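Local coordinates for ribose 5-phosphate isomerase RpiB (Thermoanaerobacter tengcongensis, PDB 4EGS), which probably dephosphorylates protein phosphotyrosine through this N-terminal, low molecular weight phosphatase domain, the complete protein probably also having an aldose-ketose isomerase activity, at residues S48-G53 against K163-E168; L115-A120 against D174-K179; V145-D150 against S170-K175. All blocks are in the same frame, centred on the assembly; numbering follows the deposited sequence. Where two conformers were deposited one is given.

In the fold
All three contacts use the long C-terminal helix 159-179, each with a different partner. Contact 1 lies towards the helix's first half, where helix 47-61 packs beside it; contact 2 sets its last turns against the sheet strand 115-118; contact 3 lays the loop 145-150 against residues 170-175, overlapping the start of contact 2's helical segment. The first two are buried and rest on a few apolar side chains, a methionine end in one and leucine branches in the other. Contact 3 is only partly buried: Val145 and exposed Leu147 meet buried Leu172, and Val145 also touches the aliphatic part of Lys175. Contacts 2 and 3 are neighbours, with centres about 7 Å apart and residues 174-175 in common.

Contact 1. Residues S48-G53 against K163-E168; sequences SPMAEG and KKTAEE
Thr165 is the first residue of 163-168 to meet the helix segment 48-53, and it does so through its methyl group: CG2 lies 3.6 Å from CE of Met50, the two side chains crossing at about a right angle. One residue on, Ala166 brings its CB to the same distance, 3.6 Å, from Met50 CE. A single methyl thus rests on two neighbouring residues of the other helix. Met50 reaches them with CG anti to its carbonyl carbon and an extended chi2, before a bend at chi3 (70°) turns the terminal CE. The CA atoms of Met50 and Ala166, the nearest pair, are 7.1 Å apart.

In the low molecular weight phosphatase fold the helix that follows the phosphate-binding loop packs beside the C-terminal helix on one face of the sheet, and helices 47-61 and 159-179 are that pair. The site is near: the side chains of Thr165 and Arg47, which lines the bicarbonate pocket, come within about 5 Å. Ala85 and Leu89 of helix 83-93 also touch Met50, and Tyr93 touches Ala166, so a third helix shares this apolar cluster. Further along, Glu168 forms a salt bridge through OE2 with Lys142 NZ.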
# COMPACT_ATOMS: atom_id res chain seq x y z
N SER A 48 -14.89 -14.69 -2.78
CA SER A 48 -14.31 -13.55 -3.50
C SER A 48 -15.19 -12.30 -3.53
O SER A 48 -14.69 -11.20 -3.31
CB SER A 48 -13.86 -13.94 -4.91
OG SER A 48 -12.62 -14.62 -4.88
N PRO A 49 -16.51 -12.45 -3.80
CA PRO A 49 -17.34 -11.25 -3.70
C PRO A 49 -17.40 -10.73 -2.27
O PRO A 49 -17.47 -9.51 -2.06
CB PRO A 49 -18.73 -11.75 -4.13
CG PRO A 49 -18.45 -12.93 -4.98
CD PRO A 49 -17.25 -13.59 -4.38
N MET A 50 -17.38 -11.63 -1.30
CA MET A 50 -17.39 -11.26 0.11
C MET A 50 -16.07 -10.60 0.52
O MET A 50 -16.06 -9.55 1.15
CB MET A 50 -17.67 -12.47 1.00
CG MET A 50 -19.12 -12.93 0.99
SD MET A 50 -19.37 -14.55 1.75
CE MET A 50 -19.08 -14.18 3.47
N ALA A 51 -14.96 -11.24 0.15
CA ALA A 51 -13.64 -10.72 0.45
C ALA A 51 -13.45 -9.34 -0.19
O ALA A 51 -12.88 -8.44 0.42
CB ALA A 51 -12.56 -11.67 -0.04
N GLU A 52 -13.94 -9.19 -1.41
CA GLU A 52 -13.90 -7.92 -2.12
C GLU A 52 -14.80 -6.89 -1.44
O GLU A 52 -14.43 -5.72 -1.30
CB GLU A 52 -14.33 -8.10 -3.57
CG GLU A 52 -14.54 -6.81 -4.33
CD GLU A 52 -15.30 -7.01 -5.62
OE1 GLU A 52 -15.50 -6.03 -6.37
OE2 GLU A 52 -15.70 -8.17 -5.90
N GLY A 53 -15.98 -7.34 -1.02
CA GLY A 53 -16.97 -6.47 -0.43
C GLY A 53 -16.54 -5.77 0.84
O GLY A 53 -16.57 -4.54 0.91
N LYS A 163 -21.54 -17.01 7.93
CA LYS A 163 -21.20 -16.05 8.97
C LYS A 163 -19.77 -16.24 9.44
O LYS A 163 -19.01 -15.28 9.57
CB LYS A 163 -22.17 -16.17 10.15
CG LYS A 163 -22.01 -15.09 11.20
CD LYS A 163 -22.98 -15.28 12.37
CE LYS A 163 -24.42 -14.97 11.99
NZ LYS A 163 -25.12 -16.08 11.28
N LYS A 164 -19.40 -17.49 9.69
CA LYS A 164 -18.05 -17.84 10.13
C LYS A 164 -17.01 -17.49 9.07
O LYS A 164 -15.92 -17.02 9.39
CB LYS A 164 -17.98 -19.33 10.48
CG LYS A 164 -16.60 -19.82 10.89
CD LYS A 164 -16.16 -19.20 12.20
CE LYS A 164 -17.08 -19.58 13.34
NZ LYS A 164 -17.04 -21.04 13.63
N THR A 165 -17.36 -17.73 7.81
CA THR A 165 -16.48 -17.41 6.69
C THR A 165 -16.32 -15.89 6.55
O THR A 165 -15.23 -15.40 6.23
CB THR A 165 -17.00 -18.04 5.37
OG1 THR A 165 -16.19 -19.17 5.04
CG2 THR A 165 -16.95 -17.05 4.21
N ALA A 166 -17.39 -15.16 6.81
CA ALA A 166 -17.36 -13.70 6.78
C ALA A 166 -16.45 -13.13 7.86
O ALA A 166 -15.74 -12.15 7.63
CB ALA A 166 -18.77 -13.13 6.89
N GLU A 167 -16.48 -13.74 9.04
CA GLU A 167 -15.65 -13.30 10.16
C GLU A 167 -14.17 -13.52 9.87
O GLU A 167 -13.34 -12.63 10.09
CB GLU A 167 -16.04 -14.05 11.43
CG GLU A 167 -17.48 -13.88 11.86
CD GLU A 167 -17.93 -15.01 12.76
OE1 GLU A 167 -19.07 -14.96 13.27
OE2 GLU A 167 -17.13 -15.95 12.95
N GLU A 168 -13.83 -14.71 9.36
CA GLU A 168 -12.45 -15.03 9.02
C GLU A 168 -11.92 -14.06 7.97
O GLU A 168 -10.82 -13.53 8.10
CB GLU A 168 -12.32 -16.47 8.53
CG GLU A 168 -10.92 -16.81 8.03
CD GLU A 168 -10.70 -18.30 7.83
OE1 GLU A 168 -11.32 -19.10 8.55
OE2 GLU A 168 -9.89 -18.67 6.95

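Contact 2. Residues L115-A120 against D174-K179; sequences LVLAMA and DKLIEK
Leu117 and Leu176 mark the closest backbone approach, yet their CA atoms are still 10.1 Å apart, so side chains alone span the gap between strand and helix. Strand 115-118 belongs to the four-stranded parallel sheet of the low molecular weight phosphatase fold, in which it lies between 36-41 and 138-140; the segment 174-179 is the end of the C-terminal helix that, with helix 47-61, covers one face of that sheet. Alternation along the strand turns Leu115 and Leu117 to this helix, while Val116 between them faces elsewhere.

The main meeting is tip to tip. Leu117 points from the strand toward the helix, and with CG anti to its carbonyl carbon (chi1 -70°) its CD1 comes to 3.7 Å from CD1 of Leu176. The same methyl sits 3.7 Å from CG of Leu176 and 3.9 Å from its CD2, resting against the whole fork of the leucine. Phe144 packs against both Leu117 and Leu176, and Phe139 of the adjoining strand touches Leu115 and Leu117, extending the apolar layer. Leu115 adds a looser touch, its CD2 4.2 Å from CD2 of Leu176.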
# COMPACT_ATOMS: atom_id res chain seq x y z
N LEU A 115 -1.54 -7.04 -6.81
CA LEU A 115 -1.52 -8.20 -5.92
C LEU A 115 -2.77 -9.03 -6.15
O LEU A 115 -3.87 -8.50 -6.26
CB LEU A 115 -1.47 -7.73 -4.46
CG LEU A 115 -1.82 -8.75 -3.38
CD1 LEU A 115 -0.73 -9.80 -3.22
CD2 LEU A 115 -2.10 -8.05 -2.06
N VAL A 116 -2.60 -10.35 -6.25
CA VAL A 116 -3.75 -11.24 -6.40
C VAL A 116 -3.77 -12.32 -5.32
O VAL A 116 -2.82 -13.10 -5.19
CB VAL A 116 -3.80 -11.86 -7.82
CG1 VAL A 116 -2.43 -12.32 -8.26
CG2 VAL A 116 -4.80 -13.01 -7.86
N LEU A 117 -4.84 -12.34 -4.54
CA LEU A 117 -4.96 -13.26 -3.41
C LEU A 117 -6.03 -14.33 -3.63
O LEU A 117 -7.19 -14.02 -3.89
CB LEU A 117 -5.25 -12.50 -2.12
CG LEU A 117 -4.10 -11.66 -1.56
CD1 LEU A 117 -4.50 -11.02 -0.25
CD2 LEU A 117 -2.85 -12.51 -1.39
N ALA A 118 -5.62 -15.59 -3.52
CA ALA A 118 -6.54 -16.71 -3.68
C ALA A 118 -7.07 -17.16 -2.32
O ALA A 118 -6.35 -17.16 -1.33
CB ALA A 118 -5.85 -17.86 -4.38
N MET A 119 -8.34 -17.55 -2.29
CA MET A 119 -8.97 -18.03 -1.06
C MET A 119 -8.35 -19.35 -0.62
O MET A 119 -8.24 -19.62 0.58
CB MET A 119 -10.47 -18.19 -1.25
CG MET A 119 -11.21 -16.88 -1.48
SD MET A 119 -10.92 -15.70 -0.15
CE MET A 119 -10.24 -14.33 -1.07
N ALA A 120 -7.97 -20.17 -1.59
CA ALA A 120 -7.41 -21.48 -1.30
C ALA A 120 -6.12 -21.73 -2.08
O ALA A 120 -5.84 -21.05 -3.06
CB ALA A 120 -8.42 -22.57 -1.60
N ASP A 174 -8.24 -7.40 7.69
CA ASP A 174 -7.66 -6.48 8.66
C ASP A 174 -6.13 -6.53 8.63
O ASP A 174 -5.47 -5.50 8.62
CB ASP A 174 -8.16 -6.79 10.08
CG ASP A 174 -9.49 -6.15 10.39
OD1 ASP A 174 -9.88 -5.20 9.67
OD2 ASP A 174 -10.15 -6.58 11.36
N LYS A 175 -5.59 -7.75 8.60
CA LYS A 175 -4.15 -7.94 8.51
C LYS A 175 -3.65 -7.50 7.14
O LYS A 175 -2.55 -6.95 7.01
CB LYS A 175 -3.77 -9.40 8.75
CG LYS A 175 -4.31 -10.00 10.04
CD LYS A 175 -3.63 -11.33 10.34
CE LYS A 175 -4.42 -12.15 11.35
NZ LYS A 175 -4.71 -11.38 12.59
N LEU A 176 -4.46 -7.77 6.12
CA LEU A 176 -4.13 -7.43 4.74
C LEU A 176 -3.92 -5.93 4.60
O LEU A 176 -2.90 -5.48 4.07
CB LEU A 176 -5.26 -7.87 3.81
CG LEU A 176 -4.94 -8.43 2.42
CD1 LEU A 176 -6.11 -8.19 1.47
CD2 LEU A 176 -3.65 -7.87 1.85
N ILE A 177 -4.89 -5.16 5.07
CA ILE A 177 -4.87 -3.70 4.94
C ILE A 177 -3.66 -3.07 5.63
O ILE A 177 -3.07 -2.11 5.11
CB ILE A 177 -6.19 -3.09 5.46
CG1 ILE A 177 -7.32 -3.40 4.48
CG2 ILE A 177 -6.06 -1.59 5.67
CD1 ILE A 177 -8.62 -2.70 4.80
N GLU A 178 -3.27 -3.60 6.78
CA GLU A 178 -2.09 -3.11 7.47
C GLU A 178 -0.79 -3.41 6.71
O GLU A 178 0.11 -2.58 6.65
CB GLU A 178 -2.01 -3.67 8.89
CG GLU A 178 -2.88 -2.92 9.89
CD GLU A 178 -2.47 -3.19 11.32
OE1 GLU A 178 -2.41 -2.22 12.12
OE2 GLU A 178 -2.21 -4.36 11.66
N LYS A 179 -0.71 -4.61 6.13
CA LYS A 179 0.47 -4.98 5.35
C LYS A 179 0.56 -4.16 4.07
O LYS A 179 1.65 -3.76 3.66
CB LYS A 179 0.45 -6.48 5.01
CG LYS A 179 1.54 -7.28 5.70
CD LYS A 179 1.76 -8.63 5.03
CE LYS A 179 2.46 -8.49 3.69
NZ LYS A 179 3.80 -7.85 3.82

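Contact 3. Residues V145-D150 against S170-K175; sequences VGLEGD and SGLIDK
The loop that leads from strand 138-140 to the C-terminal helix folds back over that helix here, with Val145 and Leu147 set against Leu172 and Lys175. No hydrogen bond joins the two segments; the contact is made of methyl and methylene groups. Val145 is its centre, and its two methyls have separate tasks. CG1, anti to the carbonyl carbon (chi1 -63°), packs close to the helix, 3.7 Å from CB of Lys175 and 3.9 Å from the carbonyl O of Leu172. CG2 instead meets the end of a side chain, lying 4.0 Å from CD2 of Leu172. Val145 crosses both partners at about a right angle.

Leu147 comes in beside it. Its CD1 reaches the same methyl, CD2 of Leu172, also at 4.0 Å, so one branch of the helix leucine is shared by two loop residues. Gly146, between them, has a positive phi (86°); the side chains on either side of it both point to the helix. Lys175 contributes the start of its chain: CB and CD pass across Val145, CD 4.2 Å from its CB, whereas the far end leads away from the loop, keeping the ammonium group apart from the apolar contact. Lys142 and Val151 also pack on Leu172, and Lys142 touches Leu147 as well. At the other end of the segment, Asp150 has its OD2 hydrogen-bonded to the backbone N of Phe121.

Shortly after Asp150 the same loop carries Asp153, which lines the bicarbonate pocket and is the predicted proton donor. A long loop bearing the acid in an Asp-Pro motif ahead of the last helix is a hallmark of low molecular weight tyrosine phosphatases.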
# COMPACT_ATOMS: atom_id res chain seq x y z
N VAL A 145 -0.60 -13.12 4.77
CA VAL A 145 -0.58 -12.52 6.10
C VAL A 145 0.20 -13.39 7.09
O VAL A 145 0.07 -13.23 8.30
CB VAL A 145 -2.00 -12.24 6.63
CG1 VAL A 145 -2.71 -11.23 5.74
CG2 VAL A 145 -2.81 -13.53 6.72
N GLY A 146 1.01 -14.30 6.55
CA GLY A 146 1.89 -15.12 7.37
C GLY A 146 1.27 -16.38 7.94
O GLY A 146 1.92 -17.11 8.68
N LEU A 147 0.01 -16.64 7.59
CA LEU A 147 -0.69 -17.82 8.10
C LEU A 147 -0.65 -18.98 7.10
O LEU A 147 0.04 -18.91 6.09
CB LEU A 147 -2.14 -17.48 8.44
CG LEU A 147 -2.38 -16.54 9.63
CD1 LEU A 147 -3.87 -16.37 9.88
CD2 LEU A 147 -1.68 -17.06 10.87
N GLU A 148 -1.40 -20.03 7.40
CA GLU A 148 -1.55 -21.16 6.49
C GLU A 148 -3.00 -21.60 6.41
O GLU A 148 -3.81 -21.28 7.28
CB GLU A 148 -0.68 -22.35 6.94
CG GLU A 148 0.77 -22.27 6.51
CD GLU A 148 1.50 -23.58 6.71
OE1 GLU A 148 1.34 -24.49 5.87
OE2 GLU A 148 2.24 -23.71 7.71
N GLY A 149 -3.34 -22.33 5.35
CA GLY A 149 -4.68 -22.86 5.19
C GLY A 149 -5.49 -22.17 4.11
O GLY A 149 -4.98 -21.29 3.40
N ASP A 150 -6.75 -22.57 3.99
CA ASP A 150 -7.65 -22.00 3.00
C ASP A 150 -8.91 -21.47 3.67
O ASP A 150 -9.25 -21.90 4.77
CB ASP A 150 -8.04 -23.06 1.97
CG ASP A 150 -6.92 -24.03 1.66
OD1 ASP A 150 -7.18 -25.25 1.70
OD2 ASP A 150 -5.80 -23.58 1.37
N SER A 170 -13.04 -11.04 7.31
CA SER A 170 -12.93 -9.71 7.91
C SER A 170 -11.67 -9.59 8.75
O SER A 170 -11.04 -8.54 8.80
CB SER A 170 -14.16 -9.41 8.77
OG SER A 170 -15.35 -9.43 7.99
N GLY A 171 -11.30 -10.69 9.41
CA GLY A 171 -10.11 -10.71 10.24
C GLY A 171 -8.84 -10.74 9.40
O GLY A 171 -7.86 -10.07 9.72
N LEU A 172 -8.87 -11.52 8.33
CA LEU A 172 -7.72 -11.64 7.43
C LEU A 172 -7.49 -10.35 6.66
O LEU A 172 -6.34 -9.95 6.43
CB LEU A 172 -7.92 -12.80 6.45
CG LEU A 172 -7.94 -14.21 7.04
CD1 LEU A 172 -8.29 -15.21 5.96
CD2 LEU A 172 -6.60 -14.55 7.67
N ILE A 173 -8.57 -9.70 6.24
CA ILE A 173 -8.46 -8.45 5.50
C ILE A 173 -7.94 -7.31 6.39
O ILE A 173 -7.27 -6.40 5.92
CB ILE A 173 -9.80 -8.09 4.78
CG1 ILE A 173 -9.78 -8.59 3.34
CG2 ILE A 173 -10.05 -6.59 4.78
CD1 ILE A 173 -10.63 -9.81 3.08
N ASP A 174 -8.24 -7.40 7.69
CA ASP A 174 -7.66 -6.48 8.66
C ASP A 174 -6.13 -6.53 8.63
O ASP A 174 -5.47 -5.50 8.62
CB ASP A 174 -8.16 -6.79 10.08
CG ASP A 174 -9.49 -6.15 10.39
OD1 ASP A 174 -9.88 -5.20 9.67
OD2 ASP A 174 -10.15 -6.58 11.36
N LYS A 175 -5.59 -7.75 8.60
CA LYS A 175 -4.15 -7.94 8.51
C LYS A 175 -3.65 -7.50 7.14
O LYS A 175 -2.55 -6.95 7.01
CB LYS A 175 -3.77 -9.40 8.75
CG LYS A 175 -4.31 -10.00 10.04
CD LYS A 175 -3.63 -11.33 10.34
CE LYS A 175 -4.42 -12.15 11.35
NZ LYS A 175 -4.71 -11.38 12.59